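Local coordinates for glycine cleavage system H protein (Mycobacterium tuberculosis, PDB 3IFT), which probably shuttles the methylamine group of glycine from the P protein to the T protein of the glycine cleavage system on a lipoyl arm, at residues 16-21 against 131-136. Sequence-based numbering, arbitrary orientation.
Sequences LHYTAE and LDAEAY
Tyr18 and Tyr136 lie with their rings almost parallel, planes 8° apart, but offset, with little of one ring over the other. Each sets its rim rather than its centre over its partner: Tyr136 CD2 sits above one face of the Tyr18 ring, and Tyr18 CD1 above one face of the Tyr136 ring. The side chains approach most closely at their CB and CG atoms, Tyr18 CB standing 3.6 Å from Tyr136 CB. They cross at about a right angle, so their hydroxyls end well apart: Tyr18 OH bonds to Pro13 O, and Tyr136 OH to His22 ND1 and Thr38 OG1. Farther along the Tyr18 ring, CE2 rests 3.6 Å from Ala133 CA. Beyond the backbone end of Tyr18, Leu131 CD1 lies against the Thr19-Ala20 peptide, 3.4 Å from Ala20 N. The contact joins the last helix, 133-139, to strand 17-18, an edge strand of the antiparallel sheet of this lipoyl-carrier (GcvH) fold, away from the predicted lipoylation site at Lys73. A single antiparallel bridge, the hydrogen-bonded pair Tyr18 and Leu131, joins the backbones. Leu131 N gives the straighter bond, 2.7 Å to Tyr18 O at 163°, in the carbonyl plane; Tyr18 N returns a more bent one to Leu131 O, tilted out of the plane of the Leu131 carbonyl. Leu131 O also takes a CA-H...O contact from His17 CA at 3.1 Å. At the polar edge Asp132 is the N-cap, its OD1 accepting from Ala135 N at 2.9 Å. One water donates to Leu16 O and accepts from Ala133 N, 2.8 Å away, linking the helix's first turn to the residue next to strand 17-18.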
loop_
_atom_site.group_PDB
_atom_site.type_symbol
_atom_site.label_atom_id
_atom_site.label_comp_id
_atom_site.label_asym_id
_atom_site.label_seq_id
_atom_site.Cartn_x
_atom_site.Cartn_y
_atom_site.Cartn_z
ATOM N N LEU A 16 -6.490 9.605 -0.094
ATOM C CA LEU A 16 -5.991 8.348 0.380
ATOM C C LEU A 16 -5.678 8.423 1.853
ATOM O O LEU A 16 -5.528 9.498 2.429
ATOM C CB LEU A 16 -4.715 7.997 -0.364
ATOM C CG LEU A 16 -4.879 7.751 -1.853
ATOM C CD1 LEU A 16 -3.502 7.647 -2.493
ATOM C CD2 LEU A 16 -5.685 6.520 -2.054
ATOM N N HIS A 17 -5.572 7.255 2.455
ATOM C CA HIS A 17 -4.986 7.155 3.760
ATOM C C HIS A 17 -3.648 6.542 3.593
ATOM O O HIS A 17 -3.345 5.961 2.550
ATOM C CB HIS A 17 -5.821 6.299 4.687
ATOM C CG HIS A 17 -7.086 6.965 5.145
ATOM N ND1 HIS A 17 -8.290 6.800 4.491
ATOM C CD2 HIS A 17 -7.337 7.783 6.198
ATOM C CE1 HIS A 17 -9.233 7.474 5.130
ATOM N NE2 HIS A 17 -8.682 8.081 6.168
ATOM N N TYR A 18 -2.848 6.696 4.641
ATOM C CA TYR A 18 -1.467 6.318 4.618
ATOM C C TYR A 18 -1.057 5.675 5.879
ATOM O O TYR A 18 -1.680 5.848 6.938
ATOM C CB TYR A 18 -0.587 7.527 4.397
ATOM C CG TYR A 18 -0.906 8.196 3.123
ATOM C CD1 TYR A 18 -0.250 7.847 1.971
ATOM C CD2 TYR A 18 -1.945 9.110 3.046
ATOM C CE1 TYR A 18 -0.573 8.435 0.763
ATOM C CE2 TYR A 18 -2.279 9.697 1.866
ATOM C CZ TYR A 18 -1.594 9.373 0.715
ATOM O OH TYR A 18 -1.904 9.978 -0.499
ATOM N N THR A 19 0.024 4.913 5.762
ATOM C CA THR A 19 0.733 4.494 6.938
ATOM C C THR A 19 2.041 5.246 6.976
ATOM O O THR A 19 2.559 5.704 5.940
ATOM C CB THR A 19 1.002 2.991 6.907
ATOM O OG1 THR A 19 1.954 2.711 5.895
ATOM C CG2 THR A 19 -0.283 2.192 6.648
ATOM N N ALA A 20 2.598 5.327 8.171
ATOM C CA ALA A 20 3.928 5.887 8.402
ATOM C C ALA A 20 4.998 5.159 7.602
ATOM O O ALA A 20 6.057 5.699 7.338
ATOM C CB ALA A 20 4.275 5.814 9.904
ATOM N N GLU A 21 4.714 3.937 7.209
ATOM C CA GLU A 21 5.694 3.128 6.516
ATOM C C GLU A 21 5.474 3.284 5.018
ATOM O O GLU A 21 5.962 2.476 4.263
ATOM C CB GLU A 21 5.607 1.673 6.908
ATOM C CG GLU A 21 6.011 1.399 8.349
ATOM C CD GLU A 21 4.952 1.840 9.310
ATOM O OE1 GLU A 21 3.799 1.517 9.035
ATOM O OE2 GLU A 21 5.264 2.534 10.305
ATOM N N LEU A 131 -3.231 7.270 8.568
ATOM C CA LEU A 131 -2.952 8.690 8.454
ATOM C C LEU A 131 -3.676 9.268 7.253
ATOM O O LEU A 131 -3.914 8.586 6.237
ATOM C CB LEU A 131 -1.455 8.912 8.275
ATOM C CG LEU A 131 -0.542 8.207 9.266
ATOM C CD1 LEU A 131 0.854 8.242 8.716
ATOM C CD2 LEU A 131 -0.622 8.792 10.724
ATOM N N ASP A 132 -4.033 10.531 7.364
ATOM C CA ASP A 132 -4.547 11.237 6.223
ATOM C C ASP A 132 -3.366 11.847 5.479
ATOM O O ASP A 132 -2.194 11.719 5.907
ATOM C CB ASP A 132 -5.685 12.223 6.576
ATOM C CG ASP A 132 -5.249 13.390 7.451
ATOM O OD1 ASP A 132 -4.041 13.579 7.699
ATOM O OD2 ASP A 132 -6.155 14.131 7.899
ATOM N N ALA A 133 -3.644 12.430 4.331
ATOM C CA ALA A 133 -2.573 12.919 3.464
ATOM C C ALA A 133 -1.681 13.896 4.228
ATOM O O ALA A 133 -0.464 13.896 4.099
ATOM C CB ALA A 133 -3.151 13.584 2.233
ATOM N N GLU A 134 -2.324 14.737 5.025
ATOM C CA GLU A 134 -1.650 15.825 5.690
ATOM C C GLU A 134 -0.726 15.257 6.763
ATOM O O GLU A 134 0.433 15.666 6.876
ATOM C CB GLU A 134 -2.708 16.735 6.326
ATOM C CG GLU A 134 -2.296 18.165 6.493
ATOM C CD GLU A 134 -3.261 18.936 7.410
ATOM O OE1 GLU A 134 -4.491 18.878 7.172
ATOM O OE2 GLU A 134 -2.776 19.566 8.375
ATOM N N ALA A 135 -1.244 14.306 7.531
ATOM C CA ALA A 135 -0.453 13.631 8.539
ATOM C C ALA A 135 0.681 12.826 7.883
ATOM O O ALA A 135 1.812 12.799 8.373
ATOM C CB ALA A 135 -1.324 12.710 9.385
ATOM N N TYR A 136 0.398 12.169 6.783
ATOM C CA TYR A 136 1.467 11.485 6.089
ATOM C C TYR A 136 2.573 12.449 5.658
ATOM O O TYR A 136 3.728 12.241 5.968
ATOM C CB TYR A 136 0.954 10.687 4.915
ATOM C CG TYR A 136 2.067 9.964 4.234
ATOM C CD1 TYR A 136 2.823 8.990 4.912
ATOM C CD2 TYR A 136 2.375 10.236 2.930
ATOM C CE1 TYR A 136 3.826 8.352 4.305
ATOM C CE2 TYR A 136 3.403 9.599 2.305
ATOM C CZ TYR A 136 4.121 8.654 2.972
ATOM O OH TYR A 136 5.151 8.011 2.303
HETATM O O HOH W 1 -6.088 11.783 3.221
#